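PaxB (PDB 6EK4) serves as one component of a two-component alpha-helical pore-forming toxin of the YaxAB type, probably acting together with a PaxA partner to perforate membranes. Local coordinates at residues E95-D98 with E99-T103; S152-E155 with E156-K160; E294-T297 with L298-A302; I167-Q170 with E171-A175. One frame throughout, in Å; residues are numbered along the deposited sequence.

Contact 1 (E95-D98 with E99-T103); sequences ELDD and ETRNT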
loop_
_atom_site.group_PDB
_atom_site.type_symbol
_atom_site.label_atom_id
_atom_site.label_comp_id
_atom_site.label_asym_id
_atom_site.label_seq_id
_atom_site.Cartn_x
_atom_site.Cartn_y
_atom_site.Cartn_z
ATOM N N GLU A 95 -11.650 15.118 -71.811
ATOM C CA GLU A 95 -11.516 16.550 -71.537
ATOM C C GLU A 95 -10.408 17.197 -72.362
ATOM O O GLU A 95 -9.680 16.520 -73.091
ATOM C CB GLU A 95 -11.224 16.765 -70.047
ATOM C CG GLU A 95 -12.456 16.753 -69.158
ATOM C CD GLU A 95 -12.143 17.133 -67.722
ATOM O OE1 GLU A 95 -12.999 17.776 -67.078
ATOM O OE2 GLU A 95 -11.041 16.794 -67.236
ATOM N N LEU A 96 -10.297 18.519 -72.237
ATOM C CA LEU A 96 -9.204 19.280 -72.836
ATOM C C LEU A 96 -7.893 18.840 -72.186
ATOM O O LEU A 96 -7.677 19.075 -70.996
ATOM C CB LEU A 96 -9.421 20.782 -72.625
ATOM C CG LEU A 96 -10.680 21.388 -73.262
ATOM C CD1 LEU A 96 -11.304 22.442 -72.357
ATOM C CD2 LEU A 96 -10.382 21.965 -74.640
ATOM N N ASP A 97 -7.028 18.202 -72.970
ATOM C CA ASP A 97 -5.827 17.548 -72.437
ATOM C C ASP A 97 -4.788 18.511 -71.848
ATOM O O ASP A 97 -3.969 18.100 -71.025
ATOM C CB ASP A 97 -5.169 16.672 -73.514
ATOM C CG ASP A 97 -6.021 15.469 -73.900
ATOM O OD1 ASP A 97 -5.947 15.044 -75.073
ATOM O OD2 ASP A 97 -6.761 14.944 -73.040
ATOM N N ASP A 98 -4.819 19.776 -72.264
ATOM C CA ASP A 98 -3.883 20.781 -71.754
ATOM C C ASP A 98 -4.581 21.813 -70.866
ATOM O O ASP A 98 -4.154 22.056 -69.737
ATOM C CB ASP A 98 -3.176 21.486 -72.915
ATOM C CG ASP A 98 -2.047 22.394 -72.451
ATOM O OD1 ASP A 98 -1.914 23.506 -73.004
ATOM O OD2 ASP A 98 -1.293 22.001 -71.533
ATOM N N GLU A 99 -5.648 22.417 -71.384
ATOM C CA GLU A 99 -6.368 23.473 -70.664
ATOM C C GLU A 99 -6.954 22.993 -69.335
ATOM O O GLU A 99 -6.859 23.693 -68.326
ATOM C CB GLU A 99 -7.482 24.074 -71.536
ATOM C CG GLU A 99 -7.041 25.245 -72.407
ATOM C CD GLU A 99 -5.990 24.869 -73.438
ATOM O OE1 GLU A 99 -5.041 25.658 -73.634
ATOM O OE2 GLU A 99 -6.110 23.788 -74.055
ATOM N N THR A 100 -7.552 21.803 -69.340
ATOM C CA THR A 100 -8.239 21.273 -68.163
ATOM C C THR A 100 -7.406 20.224 -67.424
ATOM O O THR A 100 -7.173 20.349 -66.221
ATOM C CB THR A 100 -9.599 20.651 -68.548
ATOM O OG1 THR A 100 -10.384 21.615 -69.260
ATOM C CG2 THR A 100 -10.367 20.197 -67.307
ATOM N N ARG A 101 -6.956 19.201 -68.147
ATOM C CA ARG A 101 -6.320 18.037 -67.521
ATOM C C ARG A 101 -4.961 18.371 -66.898
ATOM O O ARG A 101 -4.702 18.007 -65.750
ATOM C CB ARG A 101 -6.179 16.886 -68.525
ATOM C CG ARG A 101 -6.142 15.511 -67.876
ATOM C CD ARG A 101 -6.182 14.391 -68.904
ATOM N NE ARG A 101 -6.776 13.170 -68.358
ATOM C CZ ARG A 101 -8.085 12.943 -68.235
ATOM N NH1 ARG A 101 -8.508 11.792 -67.722
ATOM N NH2 ARG A 101 -8.979 13.854 -68.611
ATOM N N ASN A 102 -4.107 19.065 -67.647
ATOM C CA ASN A 102 -2.784 19.457 -67.146
ATOM C C ASN A 102 -2.872 20.457 -65.989
ATOM O O ASN A 102 -2.083 20.390 -65.044
ATOM C CB ASN A 102 -1.928 20.039 -68.278
ATOM C CG ASN A 102 -0.494 20.311 -67.852
ATOM O OD1 ASN A 102 -0.208 21.316 -67.200
ATOM N ND2 ASN A 102 0.416 19.423 -68.233
ATOM N N THR A 103 -3.832 21.374 -66.070
ATOM C CA THR A 103 -4.012 22.406 -65.048
ATOM C C THR A 103 -4.564 21.818 -63.747
ATOM O O THR A 103 -4.094 22.162 -62.661
ATOM C CB THR A 103 -4.951 23.528 -65.541
ATOM O OG1 THR A 103 -4.632 23.861 -66.898
ATOM C CG2 THR A 103 -4.814 24.774 -64.673
#
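Leu96 and Thr100 meet through both backbone and side chain where the loop after helix 80-90 turns into helix 101-141. The carbonyl oxygen of Leu96 takes two donors: Thr100 N at 3.2 Å and Arg101 N at 2.9 Å. The two bonds differ in quality. The N-H of Arg101 points almost straight at the oxygen (166°), whereas the N-H of Thr100 is bent (143°) and its nitrogen stands above the carbonyl plane. Beside this forked bond, Leu96 CD1 touches Thr100 OG1 at 3.3 Å. Thr100 CG2, set anti to the backbone N by chi1 of -55°, meets the carboxylate of Glu95, with OE2 3.5 Å from the methyl.

Glu95 crosses the side chain of Arg101 at about a right angle, and the carboxylate and guanidinium planes are nearly perpendicular. The ion pair is long, 3.8 Å from Glu95 OE2 to Arg101 NH2, a charge attraction without the geometry of a paired hydrogen bond. The other oxygen of Glu95 lies close to the like-charged carboxylate of Glu90. A side-chain bond lies within 99-103: Thr103 OG1 donates to Glu99 O at 2.7 Å. Asp98 and Glu99 bring their acids together, with OD1 of Asp98 3.8 Å from OE1 of Glu99.

One backbone oxygen, Leu96 O, thus serves two amides as the chain enters the helix. Arg101 lies near Glu95 and, less closely, Asp97, while Asp98 and Glu99 sit on another side of the turn. This excess of acid would probably interact favourably with the positive start of the helix dipole.

Contact 2 (S152-E155 with E156-K160); sequences SLKE and EQERK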
loop_
_atom_site.group_PDB
_atom_site.type_symbol
_atom_site.label_atom_id
_atom_site.label_comp_id
_atom_site.label_asym_id
_atom_site.label_seq_id
_atom_site.Cartn_x
_atom_site.Cartn_y
_atom_site.Cartn_z
ATOM N N SER A 152 13.614 -7.313 4.460
ATOM C CA SER A 152 13.238 -6.498 5.618
ATOM C C SER A 152 11.897 -6.924 6.210
ATOM O O SER A 152 11.749 -6.995 7.429
ATOM C CB SER A 152 13.185 -5.016 5.239
ATOM O OG SER A 152 14.472 -4.535 4.899
ATOM N N LEU A 153 10.925 -7.205 5.345
ATOM C CA LEU A 153 9.610 -7.674 5.785
ATOM C C LEU A 153 9.717 -8.995 6.542
ATOM O O LEU A 153 8.972 -9.229 7.493
ATOM C CB LEU A 153 8.667 -7.837 4.589
ATOM C CG LEU A 153 7.227 -8.266 4.887
ATOM C CD1 LEU A 153 6.552 -7.303 5.853
ATOM C CD2 LEU A 153 6.430 -8.376 3.597
ATOM N N LYS A 154 10.642 -9.850 6.114
ATOM C CA LYS A 154 10.886 -11.125 6.786
ATOM C C LYS A 154 11.538 -10.911 8.155
ATOM O O LYS A 154 11.213 -11.609 9.115
ATOM C CB LYS A 154 11.769 -12.031 5.919
ATOM C CG LYS A 154 11.657 -13.507 6.259
ATOM C CD LYS A 154 12.726 -14.327 5.555
ATOM C CE LYS A 154 12.467 -15.818 5.707
ATOM N NZ LYS A 154 13.634 -16.642 5.283
ATOM N N GLU A 155 12.450 -9.944 8.235
ATOM C CA GLU A 155 13.155 -9.629 9.481
ATOM C C GLU A 155 12.211 -9.093 10.556
ATOM O O GLU A 155 12.266 -9.526 11.709
ATOM C CB GLU A 155 14.273 -8.610 9.216
ATOM C CG GLU A 155 15.069 -8.201 10.450
ATOM C CD GLU A 155 16.156 -7.183 10.147
ATOM O OE1 GLU A 155 16.719 -7.212 9.032
ATOM O OE2 GLU A 155 16.453 -6.353 11.033
ATOM N N GLU A 156 11.356 -8.148 10.176
ATOM C CA GLU A 156 10.433 -7.512 11.118
ATOM C C GLU A 156 9.358 -8.482 11.601
ATOM O O GLU A 156 8.970 -8.449 12.770
ATOM C CB GLU A 156 9.774 -6.283 10.484
ATOM C CG GLU A 156 10.739 -5.160 10.123
ATOM C CD GLU A 156 11.427 -4.539 11.327
ATOM O OE1 GLU A 156 10.909 -4.659 12.459
ATOM O OE2 GLU A 156 12.494 -3.917 11.136
ATOM N N GLN A 157 8.880 -9.338 10.701
ATOM C CA GLN A 157 7.879 -10.349 11.050
ATOM C C GLN A 157 8.464 -11.458 11.930
ATOM O O GLN A 157 7.742 -12.065 12.723
ATOM C CB GLN A 157 7.244 -10.937 9.788
ATOM C CG GLN A 157 6.295 -9.970 9.094
ATOM C CD GLN A 157 5.726 -10.507 7.794
ATOM O OE1 GLN A 157 4.581 -10.219 7.445
ATOM N NE2 GLN A 157 6.523 -11.285 7.066
ATOM N N GLU A 158 9.763 -11.717 11.785
ATOM C CA GLU A 158 10.479 -12.615 12.695
ATOM C C GLU A 158 10.638 -11.971 14.073
ATOM O O GLU A 158 10.456 -12.634 15.094
ATOM C CB GLU A 158 11.854 -13.000 12.134
ATOM C CG GLU A 158 11.812 -14.123 11.105
ATOM C CD GLU A 158 13.173 -14.417 10.495
ATOM O OE1 GLU A 158 14.182 -14.396 11.233
ATOM O OE2 GLU A 158 13.233 -14.680 9.274
ATOM N N ARG A 159 10.981 -10.682 14.095
ATOM C CA ARG A 159 11.095 -9.935 15.349
ATOM C C ARG A 159 9.728 -9.783 16.024
ATOM O O ARG A 159 9.632 -9.812 17.250
ATOM C CB ARG A 159 11.730 -8.556 15.121
ATOM C CG ARG A 159 12.230 -7.903 16.403
ATOM C CD ARG A 159 12.599 -6.439 16.214
ATOM N NE ARG A 159 12.698 -5.738 17.497
ATOM C CZ ARG A 159 12.923 -4.432 17.642
ATOM N NH1 ARG A 159 13.086 -3.647 16.581
ATOM N NH2 ARG A 159 12.987 -3.903 18.861
ATOM N N LYS A 160 8.679 -9.620 15.219
ATOM C CA LYS A 160 7.307 -9.568 15.727
ATOM C C LYS A 160 6.893 -10.900 16.351
ATOM O O LYS A 160 6.185 -10.921 17.357
ATOM C CB LYS A 160 6.329 -9.210 14.603
ATOM C CG LYS A 160 4.886 -9.020 15.056
ATOM C CD LYS A 160 3.931 -8.954 13.875
ATOM C CE LYS A 160 2.485 -8.879 14.339
ATOM N NZ LYS A 160 1.528 -8.925 13.198
#
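Leu153 and Gln157 are neighbours one turn apart on helix 149-193, and their torsions decide how they touch. Leu153 holds CG anti to the backbone N (chi1 -177°), which brings CD1 to 3.8 Å from Gln157 CD. Gln157 has the other choice, with CG anti to its carbonyl carbon, and it runs extended back along the helix. This lays Gln157 CG over the preceding turn, 3.2 Å from Leu153 O. The same pairing of rotamers recurs at the next position. Lys154 is fully extended, and Glu158 leans back so that its OE2 lies 3.6 Å from Lys154 CG, against the aliphatic part of the chain. The charged ends remain 4.5 Å apart, NZ of Lys154 to OE2 of Glu158, too far for a salt bridge.

Glu156 is instead folded at chi2 (-64°) and has a weak, long ion pair to Arg281. Regular bonds from residue i+4 to residue i underlie all this, such as Arg159 N to Glu155 O at 2.9 Å. Glu156, Arg159 and Lys160 lay the carbon parts of polar chains on Val278 and Ile282: antiparallel packing of two long helices, 149-193 and 247-321, in keeping with the elongated body of an alpha-helical pore-forming toxin.

Contact 3 (E294-T297 with L298-A302); sequences ERTT and LLLQA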
loop_
_atom_site.group_PDB
_atom_site.type_symbol
_atom_site.label_atom_id
_atom_site.label_comp_id
_atom_site.label_asym_id
_atom_site.label_seq_id
_atom_site.Cartn_x
_atom_site.Cartn_y
_atom_site.Cartn_z
ATOM N N GLU A 294 0.765 -0.169 -7.251
ATOM C CA GLU A 294 0.038 0.967 -7.823
ATOM C C GLU A 294 0.819 1.577 -8.990
ATOM O O GLU A 294 0.225 2.023 -9.973
ATOM C CB GLU A 294 -0.233 2.038 -6.761
ATOM C CG GLU A 294 -1.152 1.597 -5.625
ATOM C CD GLU A 294 -2.607 1.443 -6.031
ATOM O OE1 GLU A 294 -2.964 1.762 -7.186
ATOM O OE2 GLU A 294 -3.406 0.995 -5.180
ATOM N N ARG A 295 2.146 1.596 -8.876
ATOM C CA ARG A 295 3.007 2.085 -9.954
ATOM C C ARG A 295 2.924 1.181 -11.182
ATOM O O ARG A 295 2.914 1.664 -12.312
ATOM C CB ARG A 295 4.461 2.191 -9.489
ATOM C CG ARG A 295 5.418 2.637 -10.586
ATOM C CD ARG A 295 6.801 2.956 -10.054
ATOM N NE ARG A 295 7.473 1.780 -9.507
ATOM C CZ ARG A 295 8.752 1.743 -9.139
ATOM N NH1 ARG A 295 9.525 2.820 -9.258
ATOM N NH2 ARG A 295 9.265 0.619 -8.651
ATOM N N THR A 296 2.882 -0.128 -10.955
ATOM C CA THR A 296 2.733 -1.095 -12.039
ATOM C C THR A 296 1.396 -0.905 -12.758
ATOM O O THR A 296 1.327 -1.011 -13.982
ATOM C CB THR A 296 2.840 -2.544 -11.518
ATOM O OG1 THR A 296 4.112 -2.731 -10.886
ATOM C CG2 THR A 296 2.695 -3.551 -12.654
ATOM N N THR A 297 0.344 -0.611 -11.995
ATOM C CA THR A 297 -0.994 -0.420 -12.556
ATOM C C THR A 297 -1.078 0.812 -13.458
ATOM O O THR A 297 -1.650 0.742 -14.546
ATOM C CB THR A 297 -2.059 -0.310 -11.443
ATOM O OG1 THR A 297 -2.116 -1.540 -10.712
ATOM C CG2 THR A 297 -3.437 -0.012 -12.023
ATOM N N LEU A 298 -0.512 1.931 -13.008
ATOM C CA LEU A 298 -0.565 3.179 -13.776
ATOM C C LEU A 298 0.332 3.128 -15.016
ATOM O O LEU A 298 -0.011 3.698 -16.050
ATOM C CB LEU A 298 -0.213 4.388 -12.896
ATOM C CG LEU A 298 1.255 4.668 -12.546
ATOM C CD1 LEU A 298 1.926 5.583 -13.565
ATOM C CD2 LEU A 298 1.356 5.285 -11.159
ATOM N N LEU A 299 1.472 2.447 -14.905
ATOM C CA LEU A 299 2.408 2.304 -16.029
ATOM C C LEU A 299 1.841 1.470 -17.187
ATOM O O LEU A 299 2.176 1.712 -18.348
ATOM C CB LEU A 299 3.740 1.709 -15.552
ATOM C CG LEU A 299 4.684 2.683 -14.838
ATOM C CD1 LEU A 299 5.857 1.939 -14.218
ATOM C CD2 LEU A 299 5.175 3.769 -15.787
ATOM N N LEU A 300 0.998 0.488 -16.866
ATOM C CA LEU A 300 0.266 -0.274 -17.887
ATOM C C LEU A 300 -0.630 0.647 -18.714
ATOM O O LEU A 300 -0.671 0.545 -19.939
ATOM C CB LEU A 300 -0.581 -1.387 -17.247
ATOM C CG LEU A 300 0.018 -2.798 -17.158
ATOM C CD1 LEU A 300 1.512 -2.785 -16.853
ATOM C CD2 LEU A 300 -0.736 -3.617 -16.119
ATOM N N GLN A 301 -1.340 1.544 -18.034
ATOM C CA GLN A 301 -2.194 2.527 -18.698
ATOM C C GLN A 301 -1.354 3.600 -19.386
ATOM O O GLN A 301 -1.718 4.085 -20.458
ATOM C CB GLN A 301 -3.141 3.187 -17.691
ATOM C CG GLN A 301 -4.069 2.226 -16.961
ATOM C CD GLN A 301 -5.023 1.496 -17.886
ATOM O OE1 GLN A 301 -5.390 2.001 -18.947
ATOM N NE2 GLN A 301 -5.438 0.303 -17.481
ATOM N N ALA A 302 -0.235 3.966 -18.765
ATOM C CA ALA A 302 0.668 4.981 -19.313
ATOM C C ALA A 302 1.359 4.499 -20.586
ATOM O O ALA A 302 1.529 5.266 -21.535
ATOM C CB ALA A 302 1.708 5.379 -18.278
#
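Leu298 folds back over the preceding turn and touches the backbone of Arg295. Its chi1 of 77° places CG between the backbone N and the carbonyl carbon, the crowded position for a helical leucine. CG therefore sits 3.4 Å from Arg295 O, and CD2 lies 3.8 Å from Arg295 CA. Beyond the turn the buried isobutyl group reaches Ile29 of helix 19-35 and Ser54 and Leu57 of helix 42-73, so one side chain links three helices.

Arg295 is itself buried, and its aliphatic part does the touching here. Arg295 CG lies 3.7 Å from Leu299 CD1, the two chains running side by side and pointing the same way. The guanidinium then bends off at chi3 (65°) to partners elsewhere: a salt bridge with Asp292, and hydrogen bonds to the carbonyls of Val140 and Val143. Leu299 packs on Ile137 and Val140 of helix 101-141 on the same flank.

Thr297 also contributes, chiefly against the next residue, with Thr297 CB 3.1 Å from Leu298 N. Its carbonyl oxygen lies 3.7 Å from Gln301 CG, while its hydroxyl is bonded to the carbonyl of Lys293, one turn back, and its side chain meets Thr21 of helix 19-35. Ordinary helical bonds run through the contact, with Leu298 N to Glu294 O and Leu299 N to Arg295 O both at 3.1 Å.

Chemically, the turn separates its two tasks: Leu298 and Leu299 put carbon against three neighbouring helices, while the buried positive charge of Arg295 is met by one acid and two carbonyls. That compensation probably lets an arginine lie inside the bundle at modest energetic cost.

Contact 4 (I167-Q170 with E171-A175); sequences IAQQ and EKNKA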
loop_
_atom_site.group_PDB
_atom_site.type_symbol
_atom_site.label_atom_id
_atom_site.label_comp_id
_atom_site.label_asym_id
_atom_site.label_seq_id
_atom_site.Cartn_x
_atom_site.Cartn_y
_atom_site.Cartn_z
ATOM N N ILE A 167 5.898 -11.940 25.121
ATOM C CA ILE A 167 4.722 -11.414 25.825
ATOM C C ILE A 167 3.817 -12.553 26.313
ATOM O O ILE A 167 3.334 -12.524 27.446
ATOM C CB ILE A 167 3.912 -10.443 24.928
ATOM C CG1 ILE A 167 4.700 -9.147 24.700
ATOM C CG2 ILE A 167 2.559 -10.113 25.552
ATOM C CD1 ILE A 167 4.182 -8.299 23.557
ATOM N N ALA A 168 3.600 -13.549 25.457
ATOM C CA ALA A 168 2.776 -14.709 25.803
ATOM C C ALA A 168 3.399 -15.536 26.928
ATOM O O ALA A 168 2.695 -15.995 27.829
ATOM C CB ALA A 168 2.548 -15.579 24.577
ATOM N N GLN A 169 4.697 -15.702 26.907
ATOM C CA GLN A 169 5.279 -16.453 27.974
ATOM C C GLN A 169 5.236 -15.628 29.230
ATOM O O GLN A 169 4.860 -16.106 30.274
ATOM C CB GLN A 169 6.699 -16.827 27.648
ATOM C CG GLN A 169 7.081 -18.177 28.188
ATOM C CD GLN A 169 8.554 -18.261 28.403
ATOM O OE1 GLN A 169 9.322 -17.587 27.724
ATOM N NE2 GLN A 169 8.964 -19.071 29.360
ATOM N N GLN A 170 5.611 -14.372 29.126
ATOM C CA GLN A 170 5.613 -13.509 30.311
ATOM C C GLN A 170 4.236 -13.460 30.973
ATOM O O GLN A 170 4.133 -13.547 32.197
ATOM C CB GLN A 170 6.063 -12.088 29.948
ATOM C CG GLN A 170 7.527 -11.968 29.547
ATOM C CD GLN A 170 8.468 -11.873 30.735
ATOM O OE1 GLN A 170 8.200 -12.420 31.805
ATOM N NE2 GLN A 170 9.587 -11.180 30.546
ATOM N N GLU A 171 3.187 -13.315 30.164
ATOM C CA GLU A 171 1.807 -13.298 30.667
ATOM C C GLU A 171 1.428 -14.605 31.369
ATOM O O GLU A 171 0.635 -14.598 32.312
ATOM C CB GLU A 171 0.816 -13.033 29.525
ATOM C CG GLU A 171 0.779 -11.593 29.033
ATOM C CD GLU A 171 -0.174 -10.716 29.827
ATOM O OE1 GLU A 171 -0.062 -10.677 31.071
ATOM O OE2 GLU A 171 -1.033 -10.055 29.204
ATOM N N LYS A 172 1.994 -15.717 30.904
ATOM C CA LYS A 172 1.702 -17.031 31.475
ATOM C C LYS A 172 2.451 -17.239 32.794
ATOM O O LYS A 172 1.888 -17.770 33.755
ATOM C CB LYS A 172 2.050 -18.138 30.475
ATOM C CG LYS A 172 1.250 -19.419 30.665
ATOM C CD LYS A 172 1.204 -20.243 29.386
ATOM C CE LYS A 172 0.072 -21.258 29.408
ATOM N NZ LYS A 172 -0.177 -21.830 28.055
ATOM N N ASN A 173 3.715 -16.821 32.832
ATOM C CA ASN A 173 4.510 -16.854 34.063
ATOM C C ASN A 173 3.961 -15.911 35.133
ATOM O O ASN A 173 4.070 -16.194 36.326
ATOM C CB ASN A 173 5.975 -16.504 33.779
ATOM C CG ASN A 173 6.687 -17.568 32.963
ATOM O OD1 ASN A 173 6.109 -18.599 32.617
ATOM N ND2 ASN A 173 7.953 -17.318 32.650
ATOM N N LYS A 174 3.379 -14.792 34.703
ATOM C CA LYS A 174 2.743 -13.848 35.621
ATOM C C LYS A 174 1.463 -14.450 36.196
ATOM O O LYS A 174 1.211 -14.347 37.397
ATOM C CB LYS A 174 2.412 -12.531 34.915
ATOM C CG LYS A 174 2.208 -11.354 35.860
ATOM C CD LYS A 174 1.053 -10.454 35.439
ATOM C CE LYS A 174 1.244 -9.864 34.050
ATOM N NZ LYS A 174 0.110 -8.976 33.668
ATOM N N ALA A 175 0.665 -15.079 35.333
ATOM C CA ALA A 175 -0.593 -15.708 35.745
ATOM C C ALA A 175 -0.389 -16.790 36.808
ATOM O O ALA A 175 -1.232 -16.958 37.691
ATOM C CB ALA A 175 -1.315 -16.288 34.538
#
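Gln169 and Asn173 bring two flat carboxamides together with their planes 78° apart, nearly perpendicular, so they do not stack. The atoms that approach are both donors, Gln169 NE2 and Asn173 ND2 at 3.9 Å. One face of the Asn173 amide looks onto the backbone of the previous turn, with the carbonyl oxygen of Gln169 lying under Asn173 CG at 3.6 Å. Chi1 of -68° produces this by turning Asn173 CG away from its own carbonyl carbon and back along the helix. Gln169 O also accepts Asn173 N at 2.9 Å in a nearly straight bond (170°). Lys172 N bonds to Ala168 O.

The third flat group, the carboxylate of Glu171, is met on its syn side by Lys174 NZ, 3.1 Å from OE1 and slightly out of plane, in a hydrogen-bonded salt bridge three residues along. Lys174 bends at chi2 and chi3 to get there, and its NZ also bonds to Asn265 of helix 247-321. Glu171 CG passes alongside Ile167 CG2 at 4.2 Å, the two chains pointing the same way. Ile167 continues onto Leu271 and Leu275, and Gln170 packs on Ile264 and Cys268, all of helix 247-321.

The backbone bonds are those of a regular helix, with one weak extra bond from Lys172 N to Gln169 O, and the polar side chains divide. The amides of Gln169 and Asn173 lie near each other without sharing a bond, whereas Lys174 ties a local acid to the neighbouring helix, a charge pairing that probably favours this packing between the two long helices.

Along the chain the order is contact 1, contact 2, contact 4, contact 3. Contacts 2 and 4 share helix 149-193, their centres 22 Å apart and their nearest atoms about 7 Å. Contact 1 opens helix 101-141 at a far end of the molecule, 73 Å from the chain's centre, and its centre is 107 Å from that of contact 4 on the opposite side. Contact 3 lies nearer the middle, 29 Å from contact 2 between centres, and belongs to helix 247-321. That helix runs antiparallel to helix 149-193, packs against contacts 2 and 4, and at contact 3 joins the bundle with helices 19-35, 42-73 and 101-141. The spacing reflects an elongated, almost wholly helical toxin subunit.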